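Local coordinates for protein acyl-CoA dehydrogenase (Thermus thermophilus, PDB 2Z1Q) that probably catalyses the FAD-dependent oxidation of saturated acyl-CoA to 2,3-dehydroacyl-CoA, passing the electrons to an acceptor, at residues Arg131-Lys136 with Gly140-Ala145; His189-Phe194 with Pro212-Gly217; Tyr490-Ala495 with Ile512-Ala517. All coordinates share one frame; numbering follows the deposited sequence.

Interactions 1 and 2 are close neighbours, with centres about 15 Å apart, and they meet in one mixed sheet: strand 144-147, entered from interaction 1, runs parallel to strand 190-197 of interaction 2, joined by backbone bonds. Interaction 1 leads from the helical N-terminal region into the sheet of the middle domain, while interaction 2 packs side chains within that domain, near the flavin. Interaction 3, last along the chain, lies on the opposite side of the chain's centre, its centre about 42 Å from that of interaction 1 and about 45 Å from that of interaction 2. The first two thus tie N-terminal helices to the sheet beside the flavin, while the third packs helices 476-502 and 505-528 of the C-terminal region.

Interaction 1 of 3, residues Arg131-Lys136 with Gly140-Ala145; sequences RKYLPK and GEWIAA
With CG anti to its carbonyl carbon (chi1 -60°) and the next two torsions extended, the K136 chain runs alongside the W142 indole, pointing the same way. Its CD methylene lies over one ring face in a CH-pi contact, 3.4 Å from the centroid of the five-membered ring. The bend at the last torsion (67°) holds NZ 5.1 Å from the centroid of the W142 six-membered ring, a long and at most weak cation-pi attraction. A lysine suits this place because its methylenes can pave an aromatic face while its amine lies beyond them. Y133, just before helix 134-139, brings CE2 within 3.8 Å of W142 CZ3, which sits near the plane of the tyrosine ring at its edge. An alanine in place of W142 would remove the indole, and the K136 methylenes and the Y133 edge would probably both lose their apolar partner. K136 O is gripped from opposite faces of its plane, by G140 N at 2.9 Å and by W142 N at 3.2 Å, and S139 OG adds a further bond. G140 turns the chain with a positive phi that other residues adopt poorly: this is a glycine-terminated helix end, followed by a short link to strand 144-147.

Interaction 2 of 3, residues His189-Phe194 with Pro212-Gly217; sequences HLFTVF and PGLSFG
The phenyl rings of F191 and F216 are the two flat groups here, and they are nearly parallel, their planes inclined by 30°. They are slid so far apart, with the ring of F191 centred 5.7 Å from that of F216, that they barely overlap. Each approaches the other obliquely, and CZ of F191 makes the closest touch, 3.5 Å from CE2 of F216. CE2 of F191 stands 3.9 Å from the same F216 atom, so a single corner of the F216 ring meets the far end of F191. Beyond this pair, R209 makes a cation-pi contact with the F216 ring, while V233 and A145 pack against F191.

The third member is L214, whose CD2 lies 4.4 Å from CD2 of F191, also oblique to that ring. With CG anti to the backbone N (chi1 -176°), the leucine extends toward F191, and its branched end is compact enough to pack beside the phenyl. L214 and F216 stand two residues apart on strand 214-216, and the side chains of both leave the backbone toward F191, which comes to meet F216 from the opposite direction.

No hydrogen bond joins the two segments, and even the nearest CA atoms, those of F191 and L214, are 10.4 Å apart. The strands are therefore linked through side chains and not as sheet neighbours: strand 190-197 pairs with 144-147, 163-166 and 201-208, whereas 214-216 pairs with 230-235. Such packing belongs to the beta-rich middle domain of acyl-CoA dehydrogenases. F191 is about 8 Å from the bound FAD, side chain to cofactor, so near the flavin without touching it. Chemically the contact is wholly apolar, so its cohesion should come from dispersion and from the burial of hydrocarbon surface, with little directional constraint.

Interaction 3 of 3, residues Tyr490-Ala495 with Ile512-Ala517; sequences YAAESA and IYLAQA
Apolar packing carries the contact between Y513 and two alanines of the facing helix. The Y513 side chain leaves its backbone with CG anti to the N (chi1 -175°), which directs the ring at helix 476-502. It arrives obliquely over A491 and A492: CE2 of Y513 is 3.8 Å from CB of A491, and CD2 of Y513 is 4.0 Å from CB of A492. The ring also reaches the backbone, since CE2 of Y513 stands 3.7 Å from N of A492. The small methyl groups suit these positions, since they let the tyrosine ring lie close against the helix backbone. L514 adds a smaller touch at the A492 methyl from a different direction, with CD1 of L514 4.3 Å from CB of A492.

Polar groups act mostly within one helix or at the border of the contact. Y513 OH comes within 3.5 Å of CB of A491 and makes a weak hydrogen bond to D488 OD2, one turn earlier on the facing helix, so the phenol combines an apolar ring with a polar end that finds a partner in a buried setting. The carbonyl O of A491 takes two bonds from the same face of its plane: the usual helical one from A495 N, and one of 2.9 Å from S494 OG. A serine can fold back in this way, satisfying its hydroxyl inside its own helix.

The two segments run nearly antiparallel, with their axes 9.5 Å apart at closest approach and 154° between their directions. They belong to consecutive helices, 476-502 and 505-528, which form a helical hairpin in the C-terminal region. L357 of helix 348-372 touches both A491 and Y513, helix 300-331 meets Y513 through A315, and helix 445-468 packs on L514, placing the hairpin within a larger helical bundle.

Interaction 1 of 3, residues Arg131-Lys136 with Gly140-Ala145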
loop_
_atom_site.group_PDB
_atom_site.type_symbol
_atom_site.label_atom_id
_atom_site.label_comp_id
_atom_site.label_asym_id
_atom_site.label_seq_id
_atom_site.Cartn_x
_atom_site.Cartn_y
_atom_site.Cartn_z
ATOM N N ARG B 131 -7.451 43.825 2.276
ATOM C CA ARG B 131 -7.596 44.556 1.020
ATOM C C ARG B 131 -6.288 44.610 0.253
ATOM O O ARG B 131 -6.280 44.704 -0.975
ATOM C CB ARG B 131 -8.094 45.984 1.268
ATOM C CG ARG B 131 -8.413 46.774 -0.018
ATOM C CD ARG B 131 -9.578 46.158 -0.807
ATOM N NE ARG B 131 -9.233 45.820 -2.191
ATOM C CZ ARG B 131 -10.053 45.185 -3.030
ATOM N NH1 ARG B 131 -9.669 44.909 -4.273
ATOM N NH2 ARG B 131 -11.264 44.823 -2.622
ATOM N N LYS B 132 -5.178 44.530 0.973
ATOM C CA LYS B 132 -3.893 44.609 0.309
ATOM C C LYS B 132 -3.222 43.262 0.106
ATOM O O LYS B 132 -2.049 43.205 -0.253
ATOM C CB LYS B 132 -2.964 45.530 1.093
ATOM C CG LYS B 132 -2.423 44.924 2.369
ATOM C CD LYS B 132 -0.923 44.671 2.263
ATOM C CE LYS B 132 -0.137 45.959 2.051
ATOM N NZ LYS B 132 1.342 45.729 2.102
ATOM N N TYR B 133 -3.958 42.180 0.332
ATOM C CA TYR B 133 -3.397 40.845 0.161
ATOM C C TYR B 133 -4.345 39.896 -0.552
ATOM O O TYR B 133 -3.981 39.293 -1.562
ATOM C CB TYR B 133 -3.006 40.251 1.522
ATOM C CG TYR B 133 -1.712 40.792 2.099
ATOM C CD1 TYR B 133 -1.623 41.158 3.440
ATOM C CD2 TYR B 133 -0.579 40.944 1.299
ATOM C CE1 TYR B 133 -0.447 41.669 3.970
ATOM C CE2 TYR B 133 0.609 41.454 1.823
ATOM C CZ TYR B 133 0.665 41.818 3.157
ATOM O OH TYR B 133 1.817 42.362 3.675
ATOM N N LEU B 134 -5.562 39.777 -0.031
ATOM C CA LEU B 134 -6.569 38.885 -0.597
ATOM C C LEU B 134 -6.824 39.076 -2.090
ATOM O O LEU B 134 -6.963 38.103 -2.835
ATOM C CB LEU B 134 -7.878 39.033 0.181
ATOM C CG LEU B 134 -8.579 37.747 0.626
ATOM C CD1 LEU B 134 -7.590 36.812 1.316
ATOM C CD2 LEU B 134 -9.723 38.111 1.565
ATOM N N PRO B 135 -6.889 40.330 -2.556
ATOM C CA PRO B 135 -7.133 40.522 -3.991
ATOM C C PRO B 135 -6.078 39.835 -4.864
ATOM O O PRO B 135 -6.409 39.185 -5.854
ATOM C CB PRO B 135 -7.147 42.050 -4.134
ATOM C CG PRO B 135 -7.709 42.493 -2.793
ATOM C CD PRO B 135 -6.949 41.607 -1.825
ATOM N N LYS B 136 -4.806 39.960 -4.502
ATOM C CA LYS B 136 -3.748 39.330 -5.288
ATOM C C LYS B 136 -3.812 37.801 -5.203
ATOM O O LYS B 136 -3.603 37.102 -6.197
ATOM C CB LYS B 136 -2.382 39.806 -4.809
ATOM C CG LYS B 136 -2.161 41.303 -4.907
ATOM C CD LYS B 136 -0.715 41.613 -4.534
ATOM C CE LYS B 136 -0.388 43.097 -4.605
ATOM N NZ LYS B 136 -1.098 43.913 -3.579
ATOM N N GLY B 140 -4.393 35.275 -8.339
ATOM C CA GLY B 140 -3.291 34.403 -8.698
ATOM C C GLY B 140 -2.017 35.207 -8.933
ATOM O O GLY B 140 -0.959 34.644 -9.211
ATOM N N GLU B 141 -2.119 36.530 -8.833
ATOM C CA GLU B 141 -0.958 37.381 -9.031
ATOM C C GLU B 141 0.041 37.030 -7.936
ATOM O O GLU B 141 1.253 37.014 -8.153
ATOM C CB GLU B 141 -1.370 38.852 -8.955
ATOM C CG GLU B 141 -0.197 39.805 -8.773
ATOM C CD GLU B 141 -0.558 41.243 -9.091
ATOM O OE1 GLU B 141 -1.597 41.731 -8.588
ATOM O OE2 GLU B 141 0.205 41.887 -9.840
ATOM N N TRP B 142 -0.487 36.719 -6.759
ATOM C CA TRP B 142 0.339 36.350 -5.624
ATOM C C TRP B 142 0.005 34.948 -5.113
ATOM O O TRP B 142 -1.168 34.613 -4.905
ATOM C CB TRP B 142 0.165 37.390 -4.533
ATOM C CG TRP B 142 1.125 38.522 -4.661
ATOM C CD1 TRP B 142 1.704 38.988 -5.808
ATOM C CD2 TRP B 142 1.649 39.315 -3.599
ATOM N NE1 TRP B 142 2.561 40.024 -5.523
ATOM C CE2 TRP B 142 2.546 40.245 -4.171
ATOM C CE3 TRP B 142 1.451 39.327 -2.210
ATOM C CZ2 TRP B 142 3.244 41.176 -3.403
ATOM C CZ3 TRP B 142 2.142 40.247 -1.448
ATOM C CH2 TRP B 142 3.029 41.161 -2.045
ATOM N N ILE B 143 1.035 34.121 -4.935
ATOM C CA ILE B 143 0.862 32.758 -4.447
ATOM C C ILE B 143 1.137 32.731 -2.951
ATOM O O ILE B 143 2.109 33.324 -2.486
ATOM C CB ILE B 143 1.822 31.787 -5.170
ATOM C CG1 ILE B 143 1.548 31.832 -6.675
ATOM C CG2 ILE B 143 1.627 30.358 -4.664
ATOM C CD1 ILE B 143 2.513 31.027 -7.498
ATOM N N ALA B 144 0.297 32.044 -2.189
ATOM C CA ALA B 144 0.497 32.013 -0.749
ATOM C C ALA B 144 1.066 30.681 -0.235
ATOM O O ALA B 144 0.914 29.643 -0.872
ATOM C CB ALA B 144 -0.824 32.356 -0.038
ATOM N N ALA B 145 1.742 30.746 0.913
ATOM C CA ALA B 145 2.334 29.571 1.547
ATOM C C ALA B 145 1.989 29.601 3.033
ATOM O O ALA B 145 1.756 30.669 3.611
ATOM C CB ALA B 145 3.847 29.563 1.358
#

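Interaction 2 of 3, residues His189-Phe194 with Pro212-Gly217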
loop_
_atom_site.group_PDB
_atom_site.type_symbol
_atom_site.label_atom_id
_atom_site.label_comp_id
_atom_site.label_asym_id
_atom_site.label_seq_id
_atom_site.Cartn_x
_atom_site.Cartn_y
_atom_site.Cartn_z
ATOM N N HIS B 189 4.697 34.276 -2.782
ATOM C CA HIS B 189 4.933 35.696 -2.517
ATOM C C HIS B 189 4.566 36.040 -1.083
ATOM O O HIS B 189 5.203 36.887 -0.453
ATOM C CB HIS B 189 4.085 36.555 -3.457
ATOM C CG HIS B 189 4.274 36.226 -4.902
ATOM N ND1 HIS B 189 5.319 36.733 -5.643
ATOM C CD2 HIS B 189 3.603 35.378 -5.720
ATOM C CE1 HIS B 189 5.287 36.208 -6.854
ATOM N NE2 HIS B 189 4.257 35.383 -6.928
ATOM N N LEU B 190 3.520 35.398 -0.571
ATOM C CA LEU B 190 3.075 35.661 0.792
ATOM C C LEU B 190 3.243 34.425 1.672
ATOM O O LEU B 190 2.947 33.308 1.258
ATOM C CB LEU B 190 1.612 36.110 0.793
ATOM C CG LEU B 190 1.009 36.479 2.153
ATOM C CD1 LEU B 190 1.752 37.667 2.744
ATOM C CD2 LEU B 190 -0.462 36.812 1.980
ATOM N N PHE B 191 3.707 34.633 2.900
ATOM C CA PHE B 191 3.928 33.531 3.836
ATOM C C PHE B 191 3.244 33.748 5.187
ATOM O O PHE B 191 3.475 34.762 5.848
ATOM C CB PHE B 191 5.438 33.339 4.092
ATOM C CG PHE B 191 6.182 32.686 2.961
ATOM C CD1 PHE B 191 6.359 31.305 2.946
ATOM C CD2 PHE B 191 6.729 33.444 1.926
ATOM C CE1 PHE B 191 7.069 30.688 1.917
ATOM C CE2 PHE B 191 7.450 32.828 0.892
ATOM C CZ PHE B 191 7.616 31.452 0.892
ATOM N N THR B 192 2.414 32.797 5.609
ATOM C CA THR B 192 1.778 32.898 6.928
ATOM C C THR B 192 2.658 32.033 7.847
ATOM O O THR B 192 2.662 30.806 7.739
ATOM C CB THR B 192 0.302 32.381 6.902
ATOM O OG1 THR B 192 -0.494 33.253 6.097
ATOM C CG2 THR B 192 -0.284 32.352 8.306
ATOM N N VAL B 193 3.420 32.673 8.731
ATOM C CA VAL B 193 4.325 31.941 9.617
ATOM C C VAL B 193 3.903 31.942 11.073
ATOM O O VAL B 193 3.486 32.973 11.602
ATOM C CB VAL B 193 5.734 32.532 9.536
ATOM C CG1 VAL B 193 6.732 31.668 10.324
ATOM C CG2 VAL B 193 6.128 32.669 8.087
ATOM N N PHE B 194 4.032 30.797 11.738
ATOM C CA PHE B 194 3.665 30.728 13.144
ATOM C C PHE B 194 4.898 30.775 14.042
ATOM O O PHE B 194 5.894 30.085 13.795
ATOM C CB PHE B 194 2.843 29.458 13.431
ATOM C CG PHE B 194 1.495 29.451 12.762
ATOM C CD1 PHE B 194 1.391 29.338 11.378
ATOM C CD2 PHE B 194 0.336 29.586 13.513
ATOM C CE1 PHE B 194 0.149 29.360 10.755
ATOM C CE2 PHE B 194 -0.920 29.605 12.892
ATOM C CZ PHE B 194 -1.010 29.491 11.512
ATOM N N PRO B 212 14.120 40.684 4.078
ATOM C CA PRO B 212 15.500 40.315 4.414
ATOM C C PRO B 212 15.572 39.340 5.589
ATOM O O PRO B 212 14.835 39.484 6.562
ATOM C CB PRO B 212 16.145 41.663 4.754
ATOM C CG PRO B 212 15.370 42.635 3.916
ATOM C CD PRO B 212 13.950 42.147 4.079
ATOM N N GLY B 213 16.469 38.362 5.500
ATOM C CA GLY B 213 16.606 37.391 6.576
ATOM C C GLY B 213 15.827 36.113 6.333
ATOM O O GLY B 213 16.016 35.116 7.031
ATOM N N LEU B 214 14.940 36.143 5.347
ATOM C CA LEU B 214 14.141 34.973 5.005
ATOM C C LEU B 214 14.775 34.277 3.811
ATOM O O LEU B 214 14.940 34.879 2.760
ATOM C CB LEU B 214 12.720 35.386 4.636
ATOM C CG LEU B 214 11.785 34.214 4.355
ATOM C CD1 LEU B 214 11.207 33.681 5.656
ATOM C CD2 LEU B 214 10.674 34.680 3.442
ATOM N N SER B 215 15.121 33.006 3.980
ATOM C CA SER B 215 15.747 32.237 2.905
ATOM C C SER B 215 15.079 30.868 2.764
ATOM O O SER B 215 14.284 30.478 3.606
ATOM C CB SER B 215 17.241 32.055 3.188
ATOM O OG SER B 215 17.431 31.404 4.432
ATOM N N PHE B 216 15.419 30.131 1.714
ATOM C CA PHE B 216 14.799 28.828 1.498
ATOM C C PHE B 216 15.802 27.730 1.167
ATOM O O PHE B 216 16.760 27.964 0.434
ATOM C CB PHE B 216 13.784 28.931 0.360
ATOM C CG PHE B 216 13.024 30.228 0.342
ATOM C CD1 PHE B 216 13.540 31.345 -0.305
ATOM C CD2 PHE B 216 11.798 30.337 0.988
ATOM C CE1 PHE B 216 12.846 32.554 -0.311
ATOM C CE2 PHE B 216 11.099 31.536 0.989
ATOM C CZ PHE B 216 11.622 32.649 0.338
ATOM N N GLY B 217 15.589 26.531 1.700
ATOM C CA GLY B 217 16.496 25.442 1.393
ATOM C C GLY B 217 16.149 24.910 0.008
ATOM O O GLY B 217 15.135 25.319 -0.558
#

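Interaction 3 of 3, residues Tyr490-Ala495 with Ile512-Ala517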
loop_
_atom_site.group_PDB
_atom_site.type_symbol
_atom_site.label_atom_id
_atom_site.label_comp_id
_atom_site.label_asym_id
_atom_site.label_seq_id
_atom_site.Cartn_x
_atom_site.Cartn_y
_atom_site.Cartn_z
ATOM N N TYR B 490 -20.953 5.999 8.900
ATOM C CA TYR B 490 -21.244 7.198 8.123
ATOM C C TYR B 490 -21.152 6.917 6.629
ATOM O O TYR B 490 -22.045 7.274 5.869
ATOM C CB TYR B 490 -20.276 8.314 8.518
ATOM C CG TYR B 490 -20.591 9.655 7.909
ATOM C CD1 TYR B 490 -19.820 10.161 6.868
ATOM C CD2 TYR B 490 -21.661 10.429 8.377
ATOM C CE1 TYR B 490 -20.091 11.395 6.304
ATOM C CE2 TYR B 490 -21.944 11.673 7.816
ATOM C CZ TYR B 490 -21.150 12.145 6.776
ATOM O OH TYR B 490 -21.401 13.356 6.189
ATOM N N ALA B 491 -20.085 6.243 6.213
ATOM C CA ALA B 491 -19.893 5.914 4.803
ATOM C C ALA B 491 -20.985 4.998 4.255
ATOM O O ALA B 491 -21.552 5.269 3.199
ATOM C CB ALA B 491 -18.529 5.262 4.592
ATOM N N ALA B 492 -21.270 3.911 4.969
ATOM C CA ALA B 492 -22.286 2.963 4.506
ATOM C C ALA B 492 -23.642 3.625 4.405
ATOM O O ALA B 492 -24.332 3.506 3.399
ATOM C CB ALA B 492 -22.365 1.754 5.447
ATOM N N GLU B 493 -24.007 4.331 5.463
ATOM C CA GLU B 493 -25.283 5.018 5.504
ATOM C C GLU B 493 -25.378 6.018 4.365
ATOM O O GLU B 493 -26.342 6.013 3.602
ATOM C CB GLU B 493 -25.452 5.730 6.845
ATOM C CG GLU B 493 -26.681 6.621 6.908
ATOM C CD GLU B 493 -26.923 7.182 8.295
ATOM O OE1 GLU B 493 -27.713 6.579 9.051
ATOM O OE2 GLU B 493 -26.312 8.215 8.634
ATOM N N SER B 494 -24.366 6.869 4.246
ATOM C CA SER B 494 -24.365 7.866 3.196
ATOM C C SER B 494 -24.409 7.177 1.829
ATOM O O SER B 494 -24.967 7.717 0.874
ATOM C CB SER B 494 -23.138 8.774 3.334
ATOM O OG SER B 494 -21.951 8.111 2.940
ATOM N N ALA B 495 -23.852 5.974 1.733
ATOM C CA ALA B 495 -23.862 5.250 0.466
ATOM C C ALA B 495 -25.233 4.614 0.189
ATOM O O ALA B 495 -25.682 4.569 -0.961
ATOM C CB ALA B 495 -22.807 4.176 0.471
ATOM N N ILE B 512 -22.142 -4.047 -1.382
ATOM C CA ILE B 512 -20.787 -4.570 -1.345
ATOM C C ILE B 512 -19.995 -3.933 -0.206
ATOM O O ILE B 512 -19.248 -4.608 0.505
ATOM C CB ILE B 512 -20.099 -4.278 -2.692
ATOM C CG1 ILE B 512 -20.636 -5.242 -3.750
ATOM C CG2 ILE B 512 -18.583 -4.347 -2.553
ATOM C CD1 ILE B 512 -20.150 -4.924 -5.131
ATOM N N TYR B 513 -20.184 -2.631 -0.025
ATOM C CA TYR B 513 -19.485 -1.877 1.007
ATOM C C TYR B 513 -20.028 -2.212 2.395
ATOM O O TYR B 513 -19.261 -2.440 3.344
ATOM C CB TYR B 513 -19.626 -0.374 0.724
ATOM C CG TYR B 513 -18.831 0.481 1.669
ATOM C CD1 TYR B 513 -17.504 0.800 1.387
ATOM C CD2 TYR B 513 -19.361 0.882 2.893
ATOM C CE1 TYR B 513 -16.723 1.484 2.293
ATOM C CE2 TYR B 513 -18.576 1.574 3.824
ATOM C CZ TYR B 513 -17.249 1.862 3.509
ATOM O OH TYR B 513 -16.395 2.461 4.401
ATOM N N LEU B 514 -21.351 -2.242 2.502
ATOM C CA LEU B 514 -22.039 -2.552 3.750
ATOM C C LEU B 514 -21.615 -3.905 4.347
ATOM O O LEU B 514 -21.209 -3.978 5.513
ATOM C CB LEU B 514 -23.551 -2.541 3.511
ATOM C CG LEU B 514 -24.424 -3.003 4.677
ATOM C CD1 LEU B 514 -24.103 -2.159 5.892
ATOM C CD2 LEU B 514 -25.901 -2.891 4.319
ATOM N N ALA B 515 -21.709 -4.972 3.554
ATOM C CA ALA B 515 -21.340 -6.312 4.017
ATOM C C ALA B 515 -19.937 -6.327 4.619
ATOM O O ALA B 515 -19.731 -6.805 5.737
ATOM C CB ALA B 515 -21.417 -7.313 2.865
ATOM N N GLN B 516 -18.972 -5.803 3.871
ATOM C CA GLN B 516 -17.597 -5.767 4.343
ATOM C C GLN B 516 -17.421 -4.907 5.586
ATOM O O GLN B 516 -16.649 -5.255 6.476
ATOM C CB GLN B 516 -16.695 -5.281 3.217
ATOM C CG GLN B 516 -16.590 -6.283 2.091
ATOM C CD GLN B 516 -15.793 -5.765 0.920
ATOM O OE1 GLN B 516 -16.204 -4.829 0.230
ATOM N NE2 GLN B 516 -14.639 -6.368 0.688
ATOM N N ALA B 517 -18.141 -3.791 5.652
ATOM C CA ALA B 517 -18.060 -2.905 6.806
ATOM C C ALA B 517 -18.534 -3.621 8.069
ATOM O O ALA B 517 -17.990 -3.403 9.159
ATOM C CB ALA B 517 -18.904 -1.659 6.570
#